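Local coordinates for protein inorganic pyrophosphatase (Shewanella sp. AS-11, PDB 6LL8) that probably hydrolyses inorganic diphosphate to two phosphates with the help of divalent metal ions, and here holds the substrate analogue imidodiphosphate, at residues M200-D205 with Q217-D222; A231-D236 with L251-I256. All blocks are in the same frame, centred on the assembly; numbering follows the deposited sequence. Where two conformers were deposited one is given.

Contact 1. Residues M200-D205 with Q217-D222. With 2PN (imidodiphosphoric acid), chain I.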
ATOM      1  N   MET A 200       2.766  -4.910  11.951  1.00  9.55           N
ATOM      2  CA  MET A 200       3.638  -4.878  10.773  1.00 10.20           C
ATOM      3  C   MET A 200       2.931  -5.294   9.498  1.00  9.66           C
ATOM      4  O   MET A 200       3.564  -5.237   8.446  1.00 11.19           O
ATOM      5  CB  MET A 200       4.858  -5.783  10.974  1.00 11.09           C
ATOM      6  CG  MET A 200       5.755  -5.367  12.119  1.00 14.47           C
ATOM      7  SD  MET A 200       6.339  -3.713  12.040  1.00 19.05           S
ATOM      8  CE  MET A 200       7.229  -3.780  10.511  1.00 20.27           C
ATOM      9  N   ARG A 201       1.685  -5.700   9.542  1.00  9.38           N
ATOM     10  CA  ARG A 201       1.046  -6.291   8.347  1.00  9.67           C
ATOM     11  C   ARG A 201       0.957  -5.276   7.204  1.00 10.20           C
ATOM     12  O   ARG A 201       1.095  -5.692   6.051  1.00  9.82           O
ATOM     13  CB  ARG A 201      -0.347  -6.785   8.708  1.00 11.01           C
ATOM     14  CG  ARG A 201      -1.130  -7.303   7.515  1.00 12.24           C
ATOM     15  CD  ARG A 201      -2.152  -8.310   7.910  1.00 13.91           C
ATOM     16  NE  ARG A 201      -1.513  -9.547   8.323  1.00 14.80           N
ATOM     17  CZ  ARG A 201      -2.156 -10.513   8.965  1.00 14.98           C
ATOM     18  NH1 ARG A 201      -3.429 -10.359   9.278  1.00 17.43           N
ATOM     19  NH2 ARG A 201      -1.505 -11.592   9.325  1.00 18.77           N
ATOM     20  N   ASP A 202       0.666  -4.027   7.518  1.00  9.20           N
ATOM     21  CA  ASP A 202       0.452  -2.983   6.501  1.00 10.11           C
ATOM     22  C   ASP A 202       1.075  -1.712   7.030  1.00  9.64           C
ATOM     23  O   ASP A 202       0.359  -0.736   7.318  1.00 11.11           O
ATOM     24  CB  ASP A 202      -1.022  -2.847   6.195  1.00 10.23           C
ATOM     25  CG  ASP A 202      -1.411  -1.849   5.143  1.00 10.84           C
ATOM     26  OD1 ASP A 202      -0.502  -1.346   4.458  1.00 10.87           O
ATOM     27  OD2 ASP A 202      -2.661  -1.670   4.994  1.00 12.87           O
ATOM     28  N   PHE A 203       2.374  -1.766   7.196  1.00 10.23           N
ATOM     29  CA  PHE A 203       3.165  -0.769   7.923  1.00  9.66           C
ATOM     30  C   PHE A 203       4.134  -0.086   6.993  1.00  9.52           C
ATOM     31  O   PHE A 203       4.774  -0.777   6.190  1.00 10.25           O
ATOM     32  CB  PHE A 203       3.907  -1.487   9.052  1.00 10.05           C
ATOM     33  CG  PHE A 203       4.771  -0.583   9.891  1.00 11.33           C
ATOM     34  CD1 PHE A 203       6.083  -0.349   9.519  1.00 13.98           C
ATOM     35  CD2 PHE A 203       4.252   0.026  11.019  1.00 13.04           C
ATOM     36  CE1 PHE A 203       6.881   0.478  10.285  1.00 15.24           C
ATOM     37  CE2 PHE A 203       5.059   0.883  11.766  1.00 14.33           C
ATOM     38  CZ  PHE A 203       6.359   1.097  11.384  1.00 14.26           C
ATOM     39  N   LYS A 204       4.248   1.229   7.124  1.00  8.38           N
ATOM     40  CA  LYS A 204       5.190   2.025   6.341  1.00  8.55           C
ATOM     41  C   LYS A 204       5.901   3.015   7.242  1.00  8.54           C
ATOM     42  O   LYS A 204       5.271   3.643   8.093  1.00  9.48           O
ATOM     43  CB  LYS A 204       4.476   2.803   5.243  1.00  9.29           C
ATOM     44  CG  LYS A 204       3.830   1.905   4.191  1.00  8.69           C
ATOM     45  CD  LYS A 204       3.053   2.723   3.176  1.00  9.47           C
ATOM     46  CE  LYS A 204       2.411   1.843   2.111  1.00  9.50           C
ATOM     47  NZ  LYS A 204       1.658   2.665   1.151  1.00  8.98           N
ATOM     48  N   ASP A 205       7.185   3.180   7.008  1.00  9.27           N
ATOM     49  CA  ASP A 205       7.981   4.265   7.592  1.00 10.07           C
ATOM     50  C   ASP A 205       8.000   5.446   6.634  1.00 10.25           C
ATOM     51  O   ASP A 205       8.088   5.282   5.400  1.00 11.00           O
ATOM     52  CB  ASP A 205       9.398   3.826   7.920  1.00 10.90           C
ATOM     53  CG  ASP A 205       9.550   3.120   9.246  1.00 11.13           C
ATOM     54  OD1 ASP A 205       8.885   3.547  10.213  1.00 12.41           O
ATOM     55  OD2 ASP A 205      10.329   2.160   9.330  1.00 14.27           O
ATOM     56  N   GLN A 217      -1.656   0.150   9.406  1.00  8.66           N
ATOM     57  CA  GLN A 217      -3.108   0.182   9.176  1.00  8.59           C
ATOM     58  C   GLN A 217      -3.645  -1.232   9.171  1.00  8.60           C
ATOM     59  O   GLN A 217      -3.007  -2.130   8.611  1.00 10.30           O
ATOM     60  CB  GLN A 217      -3.432   0.900   7.874  1.00  8.44           C
ATOM     61  CG  GLN A 217      -4.945   1.022   7.649  1.00  9.25           C
ATOM     62  CD  GLN A 217      -5.338   1.969   6.549  1.00 10.11           C
ATOM     63  OE1 GLN A 217      -4.621   2.098   5.561  1.00 11.80           O
ATOM     64  NE2 GLN A 217      -6.446   2.672   6.709  1.00  9.72           N
ATOM     65  N   LEU A 218      -4.799  -1.407   9.787  1.00  8.77           N
ATOM     66  CA  LEU A 218      -5.552  -2.667   9.758  1.00  9.34           C
ATOM     67  C   LEU A 218      -6.978  -2.338   9.353  1.00  9.71           C
ATOM     68  O   LEU A 218      -7.782  -1.886  10.182  1.00 11.67           O
ATOM     69  CB  LEU A 218      -5.499  -3.363  11.106  1.00 10.38           C
ATOM     70  CG  LEU A 218      -4.115  -3.837  11.501  1.00 10.96           C
ATOM     71  CD1 LEU A 218      -4.028  -4.083  12.999  1.00 13.31           C
ATOM     72  CD2 LEU A 218      -3.716  -5.077  10.714  1.00 12.76           C
ATOM     73  N   GLU A 219      -7.312  -2.588   8.102  1.00  9.28           N
ATOM     74  CA  GLU A 219      -8.666  -2.414   7.567  1.00  9.32           C
ATOM     75  C   GLU A 219      -9.472  -3.679   7.805  1.00  9.80           C
ATOM     76  O   GLU A 219      -9.035  -4.781   7.455  1.00 11.28           O
ATOM     77  CB  GLU A 219      -8.624  -2.172   6.059  1.00 10.34           C
ATOM     78  CG  GLU A 219      -7.915  -0.908   5.599  1.00 11.11           C
ATOM     79  CD  GLU A 219      -7.463  -1.072   4.154  1.00 13.31           C
ATOM     80  OE1 GLU A 219      -6.716  -2.059   3.884  1.00 15.93           O
ATOM     81  OE2 GLU A 219      -7.881  -0.297   3.318  1.00 14.79           O
ATOM     82  N   VAL A 220     -10.622  -3.501   8.422  1.00  9.50           N
ATOM     83  CA  VAL A 220     -11.501  -4.630   8.781  1.00  9.79           C
ATOM     84  C   VAL A 220     -12.949  -4.222   8.578  1.00 10.21           C
ATOM     85  O   VAL A 220     -13.260  -3.035   8.449  1.00 10.80           O
ATOM     86  CB  VAL A 220     -11.260  -5.075  10.237  1.00 10.81           C
ATOM     87  CG1 VAL A 220      -9.836  -5.532  10.474  1.00 11.45           C
ATOM     88  CG2 VAL A 220     -11.647  -3.996  11.213  1.00 11.64           C
ATOM     89  N   ILE A 221     -13.838  -5.194   8.633  1.00 10.80           N
ATOM     90  CA  ILE A 221     -15.297  -4.961   8.495  0.50 11.04           C
ATOM     91  C   ILE A 221     -15.928  -4.495   9.805  1.00 12.29           C
ATOM     92  O   ILE A 221     -16.961  -3.835   9.740  1.00 16.93           O
ATOM     93  CB  ILE A 221     -15.947  -6.241   7.981  0.50 11.52           C
ATOM     94  CG1 ILE A 221     -15.566  -6.451   6.517  0.50 12.63           C
ATOM     95  CG2 ILE A 221     -17.445  -6.184   8.204  0.50 12.38           C
ATOM     96  CD1 ILE A 221     -15.870  -7.814   6.001  0.50 13.43           C
ATOM     97  N   ASP A 222     -15.317  -4.823  10.937  1.00 12.20           N
ATOM     98  CA  ASP A 222     -15.870  -4.551  12.281  1.00 13.83           C
ATOM     99  C   ASP A 222     -14.739  -4.338  13.277  1.00 13.16           C
ATOM    100  O   ASP A 222     -14.011  -5.291  13.578  1.00 13.26           O
ATOM    101  CB  ASP A 222     -16.790  -5.715  12.672  1.00 16.81           C
ATOM    102  CG  ASP A 222     -17.441  -5.598  14.042  1.00 22.87           C
ATOM    103  OD1 ASP A 222     -17.204  -4.564  14.708  1.00 22.65           O
ATOM    104  OD2 ASP A 222     -18.185  -6.556  14.426  1.00 34.41           O
TER
HETATM  105  P1  2PN I 407      -1.246   2.077  -0.739  1.00  7.60           P
HETATM  106  O1  2PN I 407       0.135   1.427  -0.734  1.00  7.96           O
HETATM  107  O2  2PN I 407      -2.298   1.194  -0.122  1.00  7.90           O
HETATM  108  O3  2PN I 407      -1.623   2.541  -2.134  1.00  7.99           O
HETATM  109  N1  2PN I 407      -1.129   3.433   0.185  1.00  7.29           N
HETATM  110  P2  2PN I 407      -1.709   3.894   1.659  1.00  8.36           P
HETATM  111  O4  2PN I 407      -0.478   4.386   2.414  1.00  9.41           O
HETATM  112  O5  2PN I 407      -2.312   2.679   2.333  1.00  8.34           O
HETATM  113  O6  2PN I 407      -2.713   4.998   1.432  1.00  8.99           O
HETATM  114  O   HOH W   1      -3.619   0.355   3.619  1.00  9.83           O
HETATM  115  O   HOH W   2      -0.271  -2.725   9.878  1.00 11.47           O
HETATM  116  O   HOH W   3      -5.088  -2.724   6.058  1.00 15.46           O
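D202 and Q217 bring their CA atoms to 5.5 Å where the two backbones draw together, and Q217 N reaches D202 O at 3.0 Å in a bent, weak hydrogen bond (N-H...O 133°). The two side chains then run side by side in the same direction, carboxylate and amide planes 29° apart. With CG of D202 anti to the backbone N (chi1 -178°), the carboxylate is carried alongside the glutamine chain. Water 1 ties the pair together, donating to D202 OD2 at 2.6 Å and to Q217 OE1 at 2.8 Å. The other ends point to further partners: D202 OD1 forms a salt bridge with R294, and Q217 NE2 is hydrogen-bonded to T254 OG1 and L292 O. Here the antiparallel hairpin of strands 203-208 and 211-220, part of the DHHA2 domain, has its open end, and the K204-I215 backbone pairing carries it on toward the turn. D202 OD2 and E219 OE1 come within 4.2 Å, an approach of like charges probably eased by R294 and by K187, which forms a salt bridge with E219 OE1. Water 3 lies near both carboxylates, in reach of D202 OD2 and E219 OE1, and accepts from E219 N. Elsewhere in the contact R201 CB approaches L218 CD2 to 4.3 Å. K204 leaves the strand toward the active site with its chain extended beyond CG, and its NZ donates to O1 of imidodiphosphate at 2.7 Å and to O4 at 3.0 Å, spanning both phosphoryl groups. A methionine here, lacking the ammonium group, would probably leave O1 and O4 without their shared donor and the analogue's negative charge less well balanced. H96, R294 and K295 grip the same ligand through NE2, NE and NZ.

Contact 2. Residues A231-D236 with L251-I256; sequences ADLEAD and LLLTDI
D255 OD2 is held by a salt bridge to K258 NZ and a hydrogen bond from L223 N, and L251 and L253, earlier on strand 248-255 and in step with it by alternation, turn toward L233 of helix 230-243. This is the helix-on-sheet layer of a beta-alpha-beta crossover: strand 211-220 leads into helix 230-243, and the chain returns along strand 248-255, parallel to the first and next to it in the mixed sheet of the DHHA2 domain. No hydrogen bond joins the two segments. Helix and strand backbones stay well apart, the CA atoms of L233 and L251 being 8.4 Å from each other, and leucine side chains fill the interval. In L251, CG anti to its N (chi1 179°) and chi2 of 62° together turn CD2 to L233, 4.1 Å from L233 CB. The two side chains cross at about a right angle, so the methyl of one meets the flank of the other. L253 meets L233 at a slant, through a single branch, and its side chain also touches L218 of the neighbouring strand, L223 and F226. L233 is buried further by A195 and V199 of helix 195-199 and by L264 of strand 260-267. On the helix, the polar residues close by find partners away from this apolar patch: E234 OE2 forms a salt bridge with R285, and D236 OD2 does the same with R196. The contact lies away from the active site, the side chain of L251 lying about 11 Å from the imidodiphosphate. At its centre three methyls form a nearly equilateral triangle: L233 CD1 lies 4.1 Å from L251 CD2 and 4.2 Å from L253 CD2, with L251 CD2 and L253 CD2 themselves 4.0 Å apart.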
ATOM      1  N   ALA A 231      -4.930  -3.355  23.935  1.00 16.31           N
ATOM      2  CA  ALA A 231      -3.846  -3.011  24.877  1.00 17.15           C
ATOM      3  C   ALA A 231      -2.526  -3.644  24.414  1.00 14.49           C
ATOM      4  O   ALA A 231      -1.464  -3.005  24.576  1.00 16.28           O
ATOM      5  CB  ALA A 231      -4.230  -3.417  26.272  1.00 18.85           C
ATOM      6  N   ASP A 232      -2.564  -4.859  23.890  1.00 15.18           N
ATOM      7  CA  ASP A 232      -1.357  -5.551  23.351  1.00 15.95           C
ATOM      8  C   ASP A 232      -0.817  -4.780  22.144  1.00 13.69           C
ATOM      9  O   ASP A 232       0.392  -4.644  22.012  1.00 13.87           O
ATOM     10  CB  ASP A 232      -1.661  -7.014  23.005  1.00 20.64           C
ATOM     11  CG  ASP A 232      -1.949  -7.925  24.207  1.00 33.26           C
ATOM     12  OD1 ASP A 232      -1.623  -7.504  25.298  1.00 35.55           O
ATOM     13  OD2 ASP A 232      -2.484  -9.010  23.975  1.00 46.26           O
ATOM     14  N   LEU A 233      -1.686  -4.247  21.293  1.00 13.16           N
ATOM     15  CA  LEU A 233      -1.220  -3.426  20.159  1.00 12.68           C
ATOM     16  C   LEU A 233      -0.555  -2.157  20.668  1.00 11.96           C
ATOM     17  O   LEU A 233       0.488  -1.755  20.131  1.00 13.22           O
ATOM     18  CB  LEU A 233      -2.375  -3.095  19.226  1.00 12.99           C
ATOM     19  CG  LEU A 233      -3.049  -4.265  18.517  1.00 12.28           C
ATOM     20  CD1 LEU A 233      -4.297  -3.804  17.808  1.00 13.27           C
ATOM     21  CD2 LEU A 233      -2.109  -4.939  17.548  1.00 13.94           C
ATOM     22  N   GLU A 234      -1.147  -1.523  21.677  1.00 13.11           N
ATOM     23  CA  GLU A 234      -0.588  -0.284  22.243  1.00 14.00           C
ATOM     24  C   GLU A 234       0.797  -0.552  22.837  1.00 12.85           C
ATOM     25  O   GLU A 234       1.726   0.253  22.653  1.00 15.22           O
ATOM     26  CB  GLU A 234      -1.546   0.303  23.272  1.00 15.78           C
ATOM     27  CG  GLU A 234      -2.831   0.801  22.634  1.00 15.65           C
ATOM     28  CD  GLU A 234      -3.804   1.345  23.652  1.00 18.11           C
ATOM     29  OE1 GLU A 234      -4.211   0.565  24.564  1.00 21.97           O
ATOM     30  OE2 GLU A 234      -4.160   2.529  23.520  1.00 18.21           O
ATOM     31  N   ALA A 235       0.948  -1.656  23.557  1.00 14.03           N
ATOM     32  CA  ALA A 235       2.254  -2.005  24.148  1.00 14.55           C
ATOM     33  C   ALA A 235       3.234  -2.262  23.016  1.00 13.63           C
ATOM     34  O   ALA A 235       4.411  -1.878  23.106  1.00 14.84           O
ATOM     35  CB  ALA A 235       2.138  -3.211  25.048  1.00 15.00           C
ATOM     36  N   ASP A 236       2.772  -2.917  21.955  1.00 13.50           N
ATOM     37  CA  ASP A 236       3.694  -3.283  20.872  1.00 13.02           C
ATOM     38  C   ASP A 236       4.181  -2.073  20.075  1.00 12.11           C
ATOM     39  O   ASP A 236       5.366  -2.029  19.707  1.00 12.74           O
ATOM     40  CB  ASP A 236       3.084  -4.328  19.959  1.00 13.00           C
ATOM     41  CG  ASP A 236       4.161  -4.953  19.100  1.00 14.94           C
ATOM     42  OD1 ASP A 236       5.092  -5.629  19.667  1.00 17.52           O
ATOM     43  OD2 ASP A 236       4.135  -4.682  17.894  1.00 16.20           O
ATOM     44  N   LEU A 251      -0.960   3.595  14.646  1.00  9.60           N
ATOM     45  CA  LEU A 251      -1.649   2.403  14.093  1.00  9.38           C
ATOM     46  C   LEU A 251      -3.096   2.768  13.862  1.00  9.02           C
ATOM     47  O   LEU A 251      -3.811   3.083  14.809  1.00 10.42           O
ATOM     48  CB  LEU A 251      -1.502   1.193  15.007  1.00 10.15           C
ATOM     49  CG  LEU A 251      -2.204  -0.080  14.539  1.00 10.33           C
ATOM     50  CD1 LEU A 251      -1.649  -0.565  13.211  1.00 11.82           C
ATOM     51  CD2 LEU A 251      -2.091  -1.178  15.579  1.00 11.54           C
ATOM     52  N   LEU A 252      -3.519   2.699  12.617  1.00  9.07           N
ATOM     53  CA  LEU A 252      -4.909   2.933  12.212  1.00  9.38           C
ATOM     54  C   LEU A 252      -5.693   1.648  12.264  1.00  9.50           C
ATOM     55  O   LEU A 252      -5.348   0.675  11.581  1.00 10.38           O
ATOM     56  CB  LEU A 252      -4.929   3.457  10.773  1.00  9.57           C
ATOM     57  CG  LEU A 252      -4.299   4.824  10.542  1.00 10.38           C
ATOM     58  CD1 LEU A 252      -3.836   4.934   9.098  1.00 11.58           C
ATOM     59  CD2 LEU A 252      -5.287   5.932  10.874  1.00 12.30           C
ATOM     60  N   LEU A 253      -6.729   1.632  13.081  1.00  9.38           N
ATOM     61  CA  LEU A 253      -7.700   0.513  13.114  1.00  9.00           C
ATOM     62  C   LEU A 253      -8.900   1.037  12.319  1.00  9.11           C
ATOM     63  O   LEU A 253      -9.633   1.923  12.782  1.00 10.23           O
ATOM     64  CB  LEU A 253      -8.072   0.169  14.556  1.00 10.39           C
ATOM     65  CG  LEU A 253      -6.906  -0.103  15.495  1.00 11.40           C
ATOM     66  CD1 LEU A 253      -7.437  -0.442  16.884  1.00 13.87           C
ATOM     67  CD2 LEU A 253      -6.016  -1.225  14.976  1.00 12.14           C
ATOM     68  N   THR A 254      -9.040   0.575  11.090  1.00  9.12           N
ATOM     69  CA  THR A 254      -9.931   1.183  10.097  1.00  9.05           C
ATOM     70  C   THR A 254     -11.126   0.275   9.875  1.00  9.29           C
ATOM     71  O   THR A 254     -10.974  -0.858   9.456  1.00 10.58           O
ATOM     72  CB  THR A 254      -9.187   1.446   8.805  1.00  9.52           C
ATOM     73  OG1 THR A 254      -8.103   2.337   9.076  1.00  9.35           O
ATOM     74  CG2 THR A 254     -10.097   2.006   7.742  1.00 10.14           C
ATOM     75  N   ASP A 255     -12.322   0.803  10.147  1.00  9.69           N
ATOM     76  CA  ASP A 255     -13.586   0.085   9.938  1.00 10.62           C
ATOM     77  C   ASP A 255     -14.133   0.524   8.592  1.00  9.77           C
ATOM     78  O   ASP A 255     -14.501   1.697   8.426  1.00 11.04           O
ATOM     79  CB  ASP A 255     -14.515   0.419  11.100  1.00 13.15           C
ATOM     80  CG  ASP A 255     -15.817  -0.340  11.079  1.00 14.51           C
ATOM     81  OD1 ASP A 255     -16.411  -0.407   9.997  1.00 13.21           O
ATOM     82  OD2 ASP A 255     -16.183  -0.922  12.166  1.00 18.01           O
ATOM     83  N   ILE A 256     -14.163  -0.396   7.643  1.00  9.76           N
ATOM     84  CA  ILE A 256     -14.565  -0.043   6.268  1.00 11.38           C
ATOM     85  C   ILE A 256     -16.071   0.117   6.130  1.00 12.58           C
ATOM     86  O   ILE A 256     -16.504   0.649   5.112  1.00 15.77           O
ATOM     87  CB  ILE A 256     -13.999  -0.996   5.230  1.00 11.69           C
ATOM     88  CG1 ILE A 256     -14.657  -2.367   5.256  1.00 13.73           C
ATOM     89  CG2 ILE A 256     -12.487  -1.057   5.338  1.00 12.12           C
ATOM     90  CD1 ILE A 256     -14.813  -3.004   3.914  1.00 13.50           C
TER

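Both contacts are buried and serve the same sheet, where strands 211-220 and 248-255 are parallel neighbours; L218 N to L252 O, 2.8 Å, is a probable hydrogen bond joining them directly. Their centres lie 8 Å apart, yet their chemistry differs. Contact 1 pairs strand with strand near the centre of the chain and opens toward the bound analogue, so it is rich in charges, ordered waters and ligand bonds. Contact 2, about 17 Å from the chain centre, packs a helix on the sheet through leucines alone. Along the chain they come in series: the hairpin closes first, and its second strand then begins the crossover.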